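Long-range contacts in adenylyl-sulfate kinase 1, chloroplastic (Arabidopsis thaliana, PDB 3UIE), which catalyses the ATP-dependent 3'-phosphorylation of adenosine 5'-phosphosulfate to 3'-phosphoadenylyl sulfate, the activated form of sulfate: residues 107-112 with 163-168; 27-32 with 122-127; 67-72 with 84-89. All blocks are in the same frame, centred on the assembly; numbering follows the deposited sequence.

Contact 1: residues 107-112 with 163-168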
ATOM      1  N   PRO A 107      -7.143   4.469 -18.167  1.00 27.15           N
ATOM      2  CA  PRO A 107      -7.541   5.164 -19.399  1.00 27.90           C
ATOM      3  C   PRO A 107      -8.328   6.457 -19.188  1.00 29.83           C
ATOM      4  O   PRO A 107      -8.335   7.287 -20.076  1.00 29.17           O
ATOM      5  CB  PRO A 107      -8.411   4.119 -20.116  1.00 28.44           C
ATOM      6  CG  PRO A 107      -8.978   3.296 -19.000  1.00 26.78           C
ATOM      7  CD  PRO A 107      -7.881   3.210 -17.972  1.00 27.98           C
ATOM      8  N   TYR A 108      -8.973   6.622 -18.038  1.00 27.80           N
ATOM      9  CA  TYR A 108      -9.895   7.734 -17.831  1.00 35.44           C
ATOM     10  C   TYR A 108      -9.229   8.921 -17.137  1.00 33.05           C
ATOM     11  O   TYR A 108      -8.653   8.806 -16.054  1.00 30.28           O
ATOM     12  CB  TYR A 108     -11.117   7.260 -17.039  1.00 38.81           C
ATOM     13  CG  TYR A 108     -11.745   5.997 -17.596  1.00 39.24           C
ATOM     14  CD1 TYR A 108     -11.844   5.784 -18.970  1.00 38.97           C
ATOM     15  CD2 TYR A 108     -12.226   5.014 -16.749  1.00 34.44           C
ATOM     16  CE1 TYR A 108     -12.424   4.617 -19.474  1.00 36.77           C
ATOM     17  CE2 TYR A 108     -12.796   3.853 -17.238  1.00 38.04           C
ATOM     18  CZ  TYR A 108     -12.893   3.657 -18.596  1.00 44.92           C
ATOM     19  OH  TYR A 108     -13.467   2.491 -19.058  1.00 42.66           O
ATOM     20  N   ARG A 109      -9.334  10.069 -17.784  1.00 30.93           N
ATOM     21  CA  ARG A 109      -8.701  11.301 -17.349  1.00 29.01           C
ATOM     22  C   ARG A 109      -9.210  11.708 -15.965  1.00 32.06           C
ATOM     23  O   ARG A 109      -8.433  12.054 -15.075  1.00 29.22           O
ATOM     24  CB  ARG A 109      -9.030  12.379 -18.403  1.00 30.89           C
ATOM     25  CG  ARG A 109      -8.247  13.660 -18.347  1.00 39.31           C
ATOM     26  CD  ARG A 109      -8.589  14.540 -19.576  1.00 39.91           C
ATOM     27  NE  ARG A 109      -7.977  14.021 -20.791  1.00 37.04           N
ATOM     28  CZ  ARG A 109      -8.606  13.825 -21.950  1.00 40.51           C
ATOM     29  NH1 ARG A 109      -9.891  14.103 -22.086  1.00 40.52           N
ATOM     30  NH2 ARG A 109      -7.937  13.351 -22.985  1.00 27.42           N
ATOM     31  N   THR A 110     -10.524  11.650 -15.786  1.00 29.45           N
ATOM     32  CA  THR A 110     -11.137  12.025 -14.512  1.00 27.90           C
ATOM     33  C   THR A 110     -10.594  11.183 -13.361  1.00 31.61           C
ATOM     34  O   THR A 110     -10.416  11.683 -12.243  1.00 31.90           O
ATOM     35  CB  THR A 110     -12.683  11.909 -14.565  1.00 36.65           C
ATOM     36  OG1 THR A 110     -13.254  12.422 -13.354  1.00 45.89           O
ATOM     37  CG2 THR A 110     -13.122  10.459 -14.768  1.00 35.04           C
ATOM     38  N   ASP A 111     -10.343   9.903 -13.613  1.00 29.12           N
ATOM     39  CA  ASP A 111      -9.859   9.023 -12.548  1.00 29.79           C
ATOM     40  C   ASP A 111      -8.384   9.246 -12.237  1.00 31.32           C
ATOM     41  O   ASP A 111      -7.999   9.241 -11.074  1.00 29.29           O
ATOM     42  CB  ASP A 111     -10.143   7.560 -12.868  1.00 31.60           C
ATOM     43  CG  ASP A 111     -11.616   7.278 -12.978  1.00 38.45           C
ATOM     44  OD1 ASP A 111     -12.368   7.719 -12.082  1.00 37.34           O
ATOM     45  OD2 ASP A 111     -12.028   6.637 -13.963  1.00 41.26           O
ATOM     46  N   ARG A 112      -7.555   9.453 -13.264  1.00 26.07           N
ATOM     47  CA  ARG A 112      -6.164   9.827 -12.993  1.00 27.70           C
ATOM     48  C   ARG A 112      -6.085  11.176 -12.279  1.00 29.42           C
ATOM     49  O   ARG A 112      -5.255  11.355 -11.393  1.00 27.45           O
ATOM     50  CB  ARG A 112      -5.301   9.857 -14.256  1.00 26.87           C
ATOM     51  CG  ARG A 112      -5.220   8.546 -15.012  1.00 23.04           C
ATOM     52  CD  ARG A 112      -4.105   8.627 -16.077  1.00 22.60           C
ATOM     53  NE  ARG A 112      -4.275   9.802 -16.947  1.00 24.42           N
ATOM     54  CZ  ARG A 112      -4.958   9.798 -18.087  1.00 26.39           C
ATOM     55  NH1 ARG A 112      -5.535   8.676 -18.524  1.00 25.90           N
ATOM     56  NH2 ARG A 112      -5.069  10.918 -18.794  1.00 26.43           N
ATOM     57  N   TYR A 163      -9.348   5.468 -24.576  1.00 35.25           N
ATOM     58  CA  TYR A 163      -8.198   5.883 -23.790  1.00 32.55           C
ATOM     59  C   TYR A 163      -8.129   7.394 -23.891  1.00 27.35           C
ATOM     60  O   TYR A 163      -8.129   7.940 -24.998  1.00 30.70           O
ATOM     61  CB  TYR A 163      -6.868   5.272 -24.272  1.00 28.10           C
ATOM     62  CG  TYR A 163      -5.715   5.800 -23.433  1.00 29.10           C
ATOM     63  CD1 TYR A 163      -5.421   5.241 -22.190  1.00 23.08           C
ATOM     64  CD2 TYR A 163      -4.970   6.891 -23.852  1.00 32.01           C
ATOM     65  CE1 TYR A 163      -4.395   5.746 -21.397  1.00 27.32           C
ATOM     66  CE2 TYR A 163      -3.947   7.397 -23.076  1.00 30.64           C
ATOM     67  CZ  TYR A 163      -3.670   6.830 -21.845  1.00 26.75           C
ATOM     68  OH  TYR A 163      -2.658   7.348 -21.067  1.00 25.73           O
ATOM     69  N   GLU A 164      -8.088   8.065 -22.741  1.00 28.42           N
ATOM     70  CA  GLU A 164      -8.032   9.521 -22.685  1.00 32.46           C
ATOM     71  C   GLU A 164      -6.643  10.008 -22.281  1.00 28.80           C
ATOM     72  O   GLU A 164      -6.273   9.928 -21.114  1.00 29.99           O
ATOM     73  CB  GLU A 164      -9.098  10.039 -21.714  1.00 28.27           C
ATOM     74  CG  GLU A 164     -10.509   9.587 -22.098  1.00 34.60           C
ATOM     75  CD  GLU A 164     -11.574  10.008 -21.099  1.00 45.86           C
ATOM     76  OE1 GLU A 164     -11.242  10.209 -19.915  1.00 41.09           O
ATOM     77  OE2 GLU A 164     -12.749  10.136 -21.500  1.00 38.11           O
ATOM     78  N   PRO A 165      -5.855  10.502 -23.253  1.00 27.50           N
ATOM     79  CA  PRO A 165      -4.500  10.927 -22.889  1.00 27.42           C
ATOM     80  C   PRO A 165      -4.480  12.107 -21.915  1.00 30.47           C
ATOM     81  O   PRO A 165      -5.413  12.908 -21.876  1.00 31.61           O
ATOM     82  CB  PRO A 165      -3.890  11.330 -24.236  1.00 31.20           C
ATOM     83  CG  PRO A 165      -5.054  11.692 -25.071  1.00 34.11           C
ATOM     84  CD  PRO A 165      -6.133  10.726 -24.680  1.00 32.37           C
ATOM     85  N   PRO A 166      -3.411  12.208 -21.119  1.00 29.20           N
ATOM     86  CA  PRO A 166      -3.262  13.335 -20.201  1.00 31.07           C
ATOM     87  C   PRO A 166      -3.148  14.631 -20.994  1.00 32.14           C
ATOM     88  O   PRO A 166      -2.544  14.641 -22.058  1.00 33.48           O
ATOM     89  CB  PRO A 166      -1.935  13.042 -19.494  1.00 31.41           C
ATOM     90  CG  PRO A 166      -1.737  11.571 -19.645  1.00 30.96           C
ATOM     91  CD  PRO A 166      -2.313  11.234 -20.991  1.00 28.26           C
ATOM     92  N   LEU A 167      -3.728  15.697 -20.467  1.00 29.27           N
ATOM     93  CA  LEU A 167      -3.715  16.993 -21.136  1.00 33.01           C
ATOM     94  C   LEU A 167      -2.533  17.829 -20.679  1.00 37.48           C
ATOM     95  O   LEU A 167      -2.109  18.745 -21.368  1.00 35.65           O
ATOM     96  CB  LEU A 167      -5.013  17.745 -20.849  1.00 32.23           C
ATOM     97  CG  LEU A 167      -6.286  17.021 -21.272  1.00 37.97           C
ATOM     98  CD1 LEU A 167      -7.504  17.873 -20.993  1.00 37.61           C
ATOM     99  CD2 LEU A 167      -6.207  16.640 -22.734  1.00 36.75           C
ATOM    100  N   ASN A 168      -1.995  17.517 -19.506  1.00 36.16           N
ATOM    101  CA  ASN A 168      -0.937  18.345 -18.957  1.00 34.75           C
ATOM    102  C   ASN A 168       0.017  17.554 -18.084  1.00 36.88           C
ATOM    103  O   ASN A 168       0.222  17.885 -16.917  1.00 38.37           O
ATOM    104  CB  ASN A 168      -1.539  19.496 -18.149  1.00 52.24           C
ATOM    105  CG  ASN A 168      -0.562  20.632 -17.958  1.00 66.18           C
ATOM    106  OD1 ASN A 168       0.337  20.827 -18.777  1.00 62.00           O
ATOM    107  ND2 ASN A 168      -0.720  21.381 -16.868  1.00 71.45           N
TER
HETATM  108  O   HOH W   1     -12.626  11.152 -17.810  1.00 36.37           O

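Contact 2: residues 27-32 with 122-127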
ATOM      1  N   VAL A  27       4.679   9.870  -6.099  1.00 22.07           N
ATOM      2  CA  VAL A  27       4.010   8.905  -6.960  1.00 22.38           C
ATOM      3  C   VAL A  27       4.384   9.206  -8.403  1.00 24.97           C
ATOM      4  O   VAL A  27       4.176  10.324  -8.862  1.00 26.87           O
ATOM      5  CB  VAL A  27       2.486   9.030  -6.832  1.00 21.73           C
ATOM      6  CG1 VAL A  27       1.806   8.062  -7.791  1.00 26.70           C
ATOM      7  CG2 VAL A  27       2.049   8.784  -5.371  1.00 27.76           C
ATOM      8  N   ILE A  28       4.942   8.218  -9.103  1.00 25.24           N
ATOM      9  CA  ILE A  28       5.226   8.338 -10.532  1.00 25.40           C
ATOM     10  C   ILE A  28       4.132   7.549 -11.223  1.00 23.72           C
ATOM     11  O   ILE A  28       4.132   6.327 -11.199  1.00 24.34           O
ATOM     12  CB  ILE A  28       6.602   7.750 -10.909  1.00 26.00           C
ATOM     13  CG1 ILE A  28       7.710   8.262  -9.984  1.00 25.95           C
ATOM     14  CG2 ILE A  28       6.945   8.040 -12.371  1.00 22.34           C
ATOM     15  CD1 ILE A  28       7.741   9.739  -9.772  1.00 32.93           C
ATOM     16  N   TRP A  29       3.180   8.257 -11.813  1.00 25.10           N
ATOM     17  CA  TRP A  29       1.999   7.617 -12.376  1.00 25.16           C
ATOM     18  C   TRP A  29       2.187   7.399 -13.875  1.00 26.99           C
ATOM     19  O   TRP A  29       2.105   8.355 -14.662  1.00 24.98           O
ATOM     20  CB  TRP A  29       0.728   8.457 -12.086  1.00 22.14           C
ATOM     21  CG  TRP A  29      -0.499   7.704 -12.458  1.00 23.03           C
ATOM     22  CD1 TRP A  29      -1.005   7.529 -13.722  1.00 24.78           C
ATOM     23  CD2 TRP A  29      -1.328   6.934 -11.583  1.00 20.00           C
ATOM     24  NE1 TRP A  29      -2.118   6.719 -13.679  1.00 24.44           N
ATOM     25  CE2 TRP A  29      -2.334   6.340 -12.386  1.00 24.69           C
ATOM     26  CE3 TRP A  29      -1.336   6.709 -10.201  1.00 20.46           C
ATOM     27  CZ2 TRP A  29      -3.330   5.533 -11.841  1.00 27.20           C
ATOM     28  CZ3 TRP A  29      -2.327   5.900  -9.670  1.00 25.95           C
ATOM     29  CH2 TRP A  29      -3.309   5.323 -10.490  1.00 25.89           C
ATOM     30  N   VAL A  30       2.452   6.152 -14.265  1.00 24.44           N
ATOM     31  CA  VAL A  30       2.711   5.818 -15.673  1.00 23.83           C
ATOM     32  C   VAL A  30       1.456   5.270 -16.354  1.00 25.96           C
ATOM     33  O   VAL A  30       0.961   4.187 -15.996  1.00 26.20           O
ATOM     34  CB  VAL A  30       3.852   4.774 -15.802  1.00 24.65           C
ATOM     35  CG1 VAL A  30       4.232   4.578 -17.271  1.00 28.48           C
ATOM     36  CG2 VAL A  30       5.059   5.208 -15.000  1.00 26.40           C
ATOM     37  N   THR A  31       0.948   6.024 -17.324  1.00 28.48           N
ATOM     38  CA  THR A  31      -0.286   5.680 -18.025  1.00 24.37           C
ATOM     39  C   THR A  31      -0.062   5.521 -19.541  1.00 26.57           C
ATOM     40  O   THR A  31       0.850   6.103 -20.118  1.00 24.22           O
ATOM     41  CB  THR A  31      -1.377   6.746 -17.745  1.00 26.46           C
ATOM     42  OG1 THR A  31      -2.575   6.418 -18.455  1.00 24.84           O
ATOM     43  CG2 THR A  31      -0.899   8.138 -18.185  1.00 22.16           C
ATOM     44  N   GLY A  32      -0.879   4.696 -20.185  1.00 24.22           N
ATOM     45  CA  GLY A  32      -0.759   4.527 -21.622  1.00 24.77           C
ATOM     46  C   GLY A  32      -1.479   3.273 -22.056  1.00 25.83           C
ATOM     47  O   GLY A  32      -1.841   2.440 -21.221  1.00 26.06           O
ATOM     48  N   GLY A 122       3.040  18.732  -6.560  1.00 43.06           N
ATOM     49  CA  GLY A 122       4.406  18.288  -6.786  1.00 46.66           C
ATOM     50  C   GLY A 122       4.673  16.805  -6.552  1.00 43.95           C
ATOM     51  O   GLY A 122       5.574  16.238  -7.171  1.00 60.98           O
ATOM     52  N   ASP A 123       3.886  16.171  -5.691  1.00 37.21           N
ATOM     53  CA  ASP A 123       4.144  14.778  -5.298  1.00 36.84           C
ATOM     54  C   ASP A 123       3.603  13.747  -6.293  1.00 32.26           C
ATOM     55  O   ASP A 123       3.782  12.552  -6.093  1.00 32.06           O
ATOM     56  CB  ASP A 123       3.572  14.472  -3.909  1.00 41.84           C
ATOM     57  CG  ASP A 123       4.325  15.169  -2.791  1.00 43.32           C
ATOM     58  OD1 ASP A 123       5.400  15.750  -3.050  1.00 46.26           O
ATOM     59  OD2 ASP A 123       3.831  15.123  -1.648  1.00 51.81           O
ATOM     60  N   PHE A 124       2.934  14.212  -7.346  1.00 25.42           N
ATOM     61  CA  PHE A 124       2.340  13.319  -8.332  1.00 28.06           C
ATOM     62  C   PHE A 124       2.907  13.654  -9.704  1.00 30.30           C
ATOM     63  O   PHE A 124       2.690  14.746 -10.223  1.00 31.75           O
ATOM     64  CB  PHE A 124       0.824  13.482  -8.324  1.00 31.41           C
ATOM     65  CG  PHE A 124       0.090  12.511  -9.203  1.00 27.45           C
ATOM     66  CD1 PHE A 124      -0.364  11.314  -8.684  1.00 25.91           C
ATOM     67  CD2 PHE A 124      -0.180  12.811 -10.538  1.00 27.36           C
ATOM     68  CE1 PHE A 124      -1.064  10.421  -9.458  1.00 25.82           C
ATOM     69  CE2 PHE A 124      -0.885  11.918 -11.325  1.00 29.61           C
ATOM     70  CZ  PHE A 124      -1.329  10.712 -10.769  1.00 26.39           C
ATOM     71  N   VAL A 125       3.661  12.723 -10.273  1.00 23.25           N
ATOM     72  CA  VAL A 125       4.323  12.942 -11.548  1.00 29.39           C
ATOM     73  C   VAL A 125       3.676  12.055 -12.584  1.00 31.82           C
ATOM     74  O   VAL A 125       3.913  10.849 -12.608  1.00 28.35           O
ATOM     75  CB  VAL A 125       5.815  12.600 -11.461  1.00 26.78           C
ATOM     76  CG1 VAL A 125       6.518  12.904 -12.801  1.00 29.71           C
ATOM     77  CG2 VAL A 125       6.460  13.370 -10.299  1.00 29.32           C
ATOM     78  N   GLU A 126       2.855  12.652 -13.442  1.00 27.05           N
ATOM     79  CA  GLU A 126       2.132  11.880 -14.447  1.00 24.68           C
ATOM     80  C   GLU A 126       3.017  11.669 -15.666  1.00 25.36           C
ATOM     81  O   GLU A 126       3.483  12.624 -16.281  1.00 25.50           O
ATOM     82  CB  GLU A 126       0.844  12.610 -14.824  1.00 25.65           C
ATOM     83  CG  GLU A 126      -0.138  11.799 -15.646  1.00 27.99           C
ATOM     84  CD  GLU A 126      -1.473  12.504 -15.788  1.00 25.32           C
ATOM     85  OE1 GLU A 126      -1.529  13.719 -15.506  1.00 30.46           O
ATOM     86  OE2 GLU A 126      -2.467  11.843 -16.168  1.00 29.79           O
ATOM     87  N   VAL A 127       3.230  10.408 -16.017  1.00 24.18           N
ATOM     88  CA  VAL A 127       4.131  10.030 -17.093  1.00 21.05           C
ATOM     89  C   VAL A 127       3.328   9.343 -18.196  1.00 22.94           C
ATOM     90  O   VAL A 127       2.723   8.306 -17.957  1.00 26.01           O
ATOM     91  CB  VAL A 127       5.235   9.076 -16.568  1.00 25.03           C
ATOM     92  CG1 VAL A 127       6.130   8.606 -17.699  1.00 28.23           C
ATOM     93  CG2 VAL A 127       6.048   9.770 -15.477  1.00 24.18           C
TER

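Contact 3: residues 67-72 with 84-89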
ATOM      1  N   GLY A  67      -4.218  -9.451  -6.563  1.00 30.54           N
ATOM      2  CA  GLY A  67      -4.232  -9.401  -5.109  1.00 29.67           C
ATOM      3  C   GLY A  67      -5.291  -8.460  -4.560  1.00 27.58           C
ATOM      4  O   GLY A  67      -6.467  -8.821  -4.440  1.00 29.86           O
ATOM      5  N   LEU A  68      -4.868  -7.255  -4.200  1.00 24.28           N
ATOM      6  CA  LEU A  68      -5.781  -6.246  -3.666  1.00 25.08           C
ATOM      7  C   LEU A  68      -7.017  -6.093  -4.546  1.00 26.61           C
ATOM      8  O   LEU A  68      -8.137  -5.996  -4.049  1.00 28.49           O
ATOM      9  CB  LEU A  68      -5.073  -4.884  -3.591  1.00 27.59           C
ATOM     10  CG  LEU A  68      -5.901  -3.690  -3.096  1.00 25.96           C
ATOM     11  CD1 LEU A  68      -6.416  -3.955  -1.677  1.00 27.22           C
ATOM     12  CD2 LEU A  68      -5.079  -2.399  -3.134  1.00 28.94           C
ATOM     13  N   ASN A  69      -6.809  -6.057  -5.861  1.00 24.86           N
ATOM     14  CA  ASN A  69      -7.912  -5.791  -6.774  1.00 25.11           C
ATOM     15  C   ASN A  69      -8.394  -7.019  -7.536  1.00 29.59           C
ATOM     16  O   ASN A  69      -8.889  -6.918  -8.663  1.00 31.46           O
ATOM     17  CB  ASN A  69      -7.551  -4.657  -7.732  1.00 28.53           C
ATOM     18  CG  ASN A  69      -7.372  -3.332  -7.006  1.00 30.92           C
ATOM     19  OD1 ASN A  69      -7.805  -3.190  -5.872  1.00 29.72           O
ATOM     20  ND2 ASN A  69      -6.740  -2.358  -7.662  1.00 28.73           N
ATOM     21  N   ARG A  70      -8.255  -8.174  -6.902  1.00 29.50           N
ATOM     22  CA  ARG A  70      -8.659  -9.426  -7.522  1.00 30.20           C
ATOM     23  C   ARG A  70     -10.169  -9.472  -7.727  1.00 33.52           C
ATOM     24  O   ARG A  70     -10.676 -10.314  -8.476  1.00 40.09           O
ATOM     25  CB  ARG A  70      -8.180 -10.625  -6.684  1.00 33.47           C
ATOM     26  CG  ARG A  70      -8.864 -10.776  -5.328  1.00 37.28           C
ATOM     27  CD  ARG A  70      -8.326 -11.999  -4.566  1.00 50.50           C
ATOM     28  NE  ARG A  70      -6.874 -11.943  -4.394  1.00 61.30           N
ATOM     29  CZ  ARG A  70      -6.128 -12.945  -3.935  1.00 72.89           C
ATOM     30  NH1 ARG A  70      -6.687 -14.099  -3.603  1.00 79.60           N
ATOM     31  NH2 ARG A  70      -4.816 -12.800  -3.811  1.00 69.69           N
ATOM     32  N   ASP A  71     -10.892  -8.577  -7.062  1.00 30.25           N
ATOM     33  CA  ASP A  71     -12.350  -8.558  -7.167  1.00 35.29           C
ATOM     34  C   ASP A  71     -12.867  -7.671  -8.301  1.00 35.79           C
ATOM     35  O   ASP A  71     -14.074  -7.605  -8.540  1.00 37.83           O
ATOM     36  CB  ASP A  71     -12.968  -8.104  -5.847  1.00 37.89           C
ATOM     37  CG  ASP A  71     -12.497  -6.729  -5.437  1.00 35.86           C
ATOM     38  OD1 ASP A  71     -11.345  -6.384  -5.767  1.00 33.59           O
ATOM     39  OD2 ASP A  71     -13.279  -5.988  -4.805  1.00 39.67           O
ATOM     40  N   LEU A  72     -11.963  -7.003  -9.016  1.00 31.57           N
ATOM     41  CA  LEU A  72     -12.375  -6.046 -10.049  1.00 33.32           C
ATOM     42  C   LEU A  72     -12.320  -6.611 -11.459  1.00 33.53           C
ATOM     43  O   LEU A  72     -11.406  -7.351 -11.806  1.00 36.24           O
ATOM     44  CB  LEU A  72     -11.497  -4.797  -9.982  1.00 31.70           C
ATOM     45  CG  LEU A  72     -11.597  -4.079  -8.638  1.00 34.75           C
ATOM     46  CD1 LEU A  72     -10.785  -2.795  -8.679  1.00 29.91           C
ATOM     47  CD2 LEU A  72     -13.049  -3.792  -8.331  1.00 33.22           C
ATOM     48  N   ARG A  84      -8.755   4.143  -8.569  1.00 24.43           N
ATOM     49  CA  ARG A  84      -8.954   4.806  -7.291  1.00 28.19           C
ATOM     50  C   ARG A  84      -8.144   4.126  -6.189  1.00 28.42           C
ATOM     51  O   ARG A  84      -7.439   4.791  -5.435  1.00 24.49           O
ATOM     52  CB  ARG A  84     -10.431   4.808  -6.896  1.00 30.07           C
ATOM     53  CG  ARG A  84     -10.688   5.558  -5.605  1.00 29.95           C
ATOM     54  CD  ARG A  84     -12.080   5.302  -5.049  1.00 27.74           C
ATOM     55  NE  ARG A  84     -12.226   3.982  -4.434  1.00 25.57           N
ATOM     56  CZ  ARG A  84     -11.880   3.686  -3.180  1.00 31.61           C
ATOM     57  NH1 ARG A  84     -11.341   4.611  -2.391  1.00 27.28           N
ATOM     58  NH2 ARG A  84     -12.067   2.455  -2.713  1.00 31.12           N
ATOM     59  N   ARG A  85      -8.257   2.805  -6.086  1.00 23.74           N
ATOM     60  CA  ARG A  85      -7.551   2.082  -5.024  1.00 30.57           C
ATOM     61  C   ARG A  85      -6.046   2.193  -5.212  1.00 30.76           C
ATOM     62  O   ARG A  85      -5.311   2.388  -4.247  1.00 26.19           O
ATOM     63  CB  ARG A  85      -7.948   0.606  -4.983  1.00 28.59           C
ATOM     64  CG  ARG A  85      -9.382   0.340  -4.560  1.00 29.71           C
ATOM     65  CD  ARG A  85      -9.619  -1.172  -4.506  1.00 31.50           C
ATOM     66  NE  ARG A  85     -11.030  -1.521  -4.413  1.00 32.34           N
ATOM     67  CZ  ARG A  85     -11.491  -2.762  -4.529  1.00 31.32           C
ATOM     68  NH1 ARG A  85     -10.648  -3.769  -4.740  1.00 29.28           N
ATOM     69  NH2 ARG A  85     -12.793  -2.996  -4.442  1.00 33.97           N
ATOM     70  N   VAL A  86      -5.582   2.069  -6.453  1.00 25.17           N
ATOM     71  CA  VAL A  86      -4.150   2.201  -6.701  1.00 28.21           C
ATOM     72  C   VAL A  86      -3.640   3.591  -6.313  1.00 23.63           C
ATOM     73  O   VAL A  86      -2.566   3.710  -5.723  1.00 26.07           O
ATOM     74  CB  VAL A  86      -3.750   1.837  -8.148  1.00 30.21           C
ATOM     75  CG1 VAL A  86      -2.302   2.203  -8.402  1.00 23.17           C
ATOM     76  CG2 VAL A  86      -3.962   0.349  -8.385  1.00 29.49           C
ATOM     77  N   GLY A  87      -4.409   4.632  -6.623  1.00 23.93           N
ATOM     78  CA  GLY A  87      -4.059   5.988  -6.201  1.00 25.25           C
ATOM     79  C   GLY A  87      -3.930   6.111  -4.684  1.00 25.37           C
ATOM     80  O   GLY A  87      -3.016   6.757  -4.168  1.00 24.48           O
ATOM     81  N   GLU A  88      -4.860   5.504  -3.958  1.00 23.65           N
ATOM     82  CA  GLU A  88      -4.816   5.550  -2.496  1.00 22.08           C
ATOM     83  C   GLU A  88      -3.612   4.786  -1.943  1.00 22.11           C
ATOM     84  O   GLU A  88      -2.960   5.227  -0.995  1.00 23.70           O
ATOM     85  CB  GLU A  88      -6.126   5.029  -1.894  1.00 24.02           C
ATOM     86  CG  GLU A  88      -7.342   5.970  -2.141  1.00 23.51           C
ATOM     87  CD  GLU A  88      -7.422   7.165  -1.180  1.00 30.13           C
ATOM     88  OE1 GLU A  88      -6.440   7.486  -0.462  1.00 27.97           O
ATOM     89  OE2 GLU A  88      -8.495   7.803  -1.137  1.00 29.25           O
ATOM     90  N   VAL A  89      -3.313   3.642  -2.534  1.00 24.12           N
ATOM     91  CA  VAL A  89      -2.154   2.879  -2.069  1.00 25.15           C
ATOM     92  C   VAL A  89      -0.850   3.601  -2.403  1.00 24.01           C
ATOM     93  O   VAL A  89       0.072   3.656  -1.587  1.00 23.41           O
ATOM     94  CB  VAL A  89      -2.157   1.466  -2.639  1.00 24.90           C
ATOM     95  CG1 VAL A  89      -0.849   0.747  -2.277  1.00 24.97           C
ATOM     96  CG2 VAL A  89      -3.367   0.698  -2.079  1.00 25.48           C
TER

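Contact 1: residues 107-112 with 163-168
Arg109 and Arg112, at the start of helix 109-117, reach across to the irregular chain 163-168 in a polar surface contact where arginines hold backbone carbonyls, beside the substrate pocket to which Pro107 belongs. Each guanidinium group forks onto one carbonyl oxygen of its own. Arg109 comes side-on: NE and NH2 both donate to Pro165 O, the shorter bond being NH2 to Pro165 O at 2.8 Å, in the carbonyl plane and on a lone pair. Its chain bends at chi3 (-74°), which turns the guanidinium flat between two neighbours, Leu167 over one face and CB of Glu164 over the opposite one. Arg112 comes end-on instead, NH1 and NH2 sharing Glu164 O, with NH2 to Glu164 O at 2.8 Å. Glu164 is held at three points, since its N also donates to Pro107 O (2.8 Å) and its extended side chain brings OE1 to the backbone N of Arg109 at 2.9 Å, nearly straight at 166°. That carboxylate thus receives an amide of the helix's first turn, and a water links OE1 to Thr110 N as well. CD1 of the Tyr163 ring rests 3.5 Å from Pro107 CA. Around this layer, Tyr108 packs on helix 76-95, Tyr163 hydrogen-bonds Thr31 of strand 26-31, and Arg112 forms a salt bridge with Glu126 of strand 124-129.

Contact 2: residues 27-32 with 122-127
Phe124 and Trp29 make the apolar centre on one face of two adjacent parallel strands. The five-membered ring of Trp29 and the Phe124 ring are offset, their planes 27° apart, and barely overlap; the real touch is by the far end of the phenylalanine, whose CZ comes to 3.3 Å from Trp29 CB. Phe124 leans across to the neighbouring strand because its CG points opposite the backbone N (chi1 -174°), and there its CD1 also meets Val27 CG1 at 4.0 Å. Replacing Phe124 by alanine is likely to open a gap beside Trp29 CB and leave Val27 CG1 without its aromatic neighbour. On the other face the contacts are purely aliphatic: Ile28 and Val125 lie side by side, CD1 of Ile28 sitting 3.8 Å from CB of Val125, while Ile28 CG2 meets Val127 CG2 at 3.7 Å. Between the faces runs the regular parallel pairing, with Val27 and Trp29 each bonded through both N and O to the residues flanking their partners. Five N-H to O=C bonds result, from Val27 N to Asp123 O at one end to Thr31 N to Val127 O (3.0 Å) at the other. Farther out the chemistry turns polar. Trp29 NE1 donates to OG of Ser106, the phosphoserine site inferred from relatives, and Glu126 is bridged to Arg112 and Arg116. Gly32, farther along the same chain, belongs to the ATP-binding P-loop, as expected of this nucleotide-binding fold. Strand 99-103 continues the sheet beyond Ile28 and Val30, while helices 76-95 and 109-117 pack over the face carrying Val27, Trp29 and Phe124.

Contact 3: residues 67-72 with 84-89
A pair of overlapping type I beta turns, Gly67 to Arg70 and Asn69 to Leu72, forms the loop that rests on helix 76-95 of this P-loop kinase, and Arg85 of the helix joins it through a bidentate salt bridge with Asp71. The carboxylate and guanidinium face one another nearly coplanar, 22° apart, with each terminal nitrogen meeting one carboxylate oxygen on its syn lone pair: NH1 to Asp71 OD1 at 2.9 Å, NH2 to Asp71 OD2 at 3.1 Å. The arginine chain is extended from CG to NE, which carries the charge from the helix out to the turn, and NE forms a further salt bridge with Glu81. Leu72 lies over one face of the guanidinium. The contact also reaches the dimer interface: Arg70 pairs with Glu88 of the second subunit, and Leu68 O accepts from Arg84 of that subunit. Elsewhere in the contact, Leu68 CD2 packs against Val89 CG2 at 3.7 Å. The side chain of Asn69 runs alongside that of Arg85, heading the other way, and its ND2 donates to Asn82, which links the turn to a residue of the substrate site. The other end of that amide serves the arginine: Asn69 OD1 accepts from Arg85 NH1 at 3.1 Å, the donor standing 37° above the carbonyl plane.

Contact 2 is the core of the three, two central strands joined by backbone bonds and apolar side chains, while contact 1 is a surface contact and contact 3, though largely buried, borders the second subunit. Arginines carry both outer contacts, yet differently: within contact 1 their cross-segment partners are backbone carbonyls, whereas in contact 3 Arg85 has chiefly a carboxylate. Contacts 1 and 2 touch directly, for instance where Pro166 CG lies 3.6 Å from Glu126 OE2. Contact 3 meets contact 2 through packing of the Trp29 ring on Val86 and Gly87 of helix 76-95. Contacts 1 and 3 do not touch, their nearest atoms about 6 Å apart.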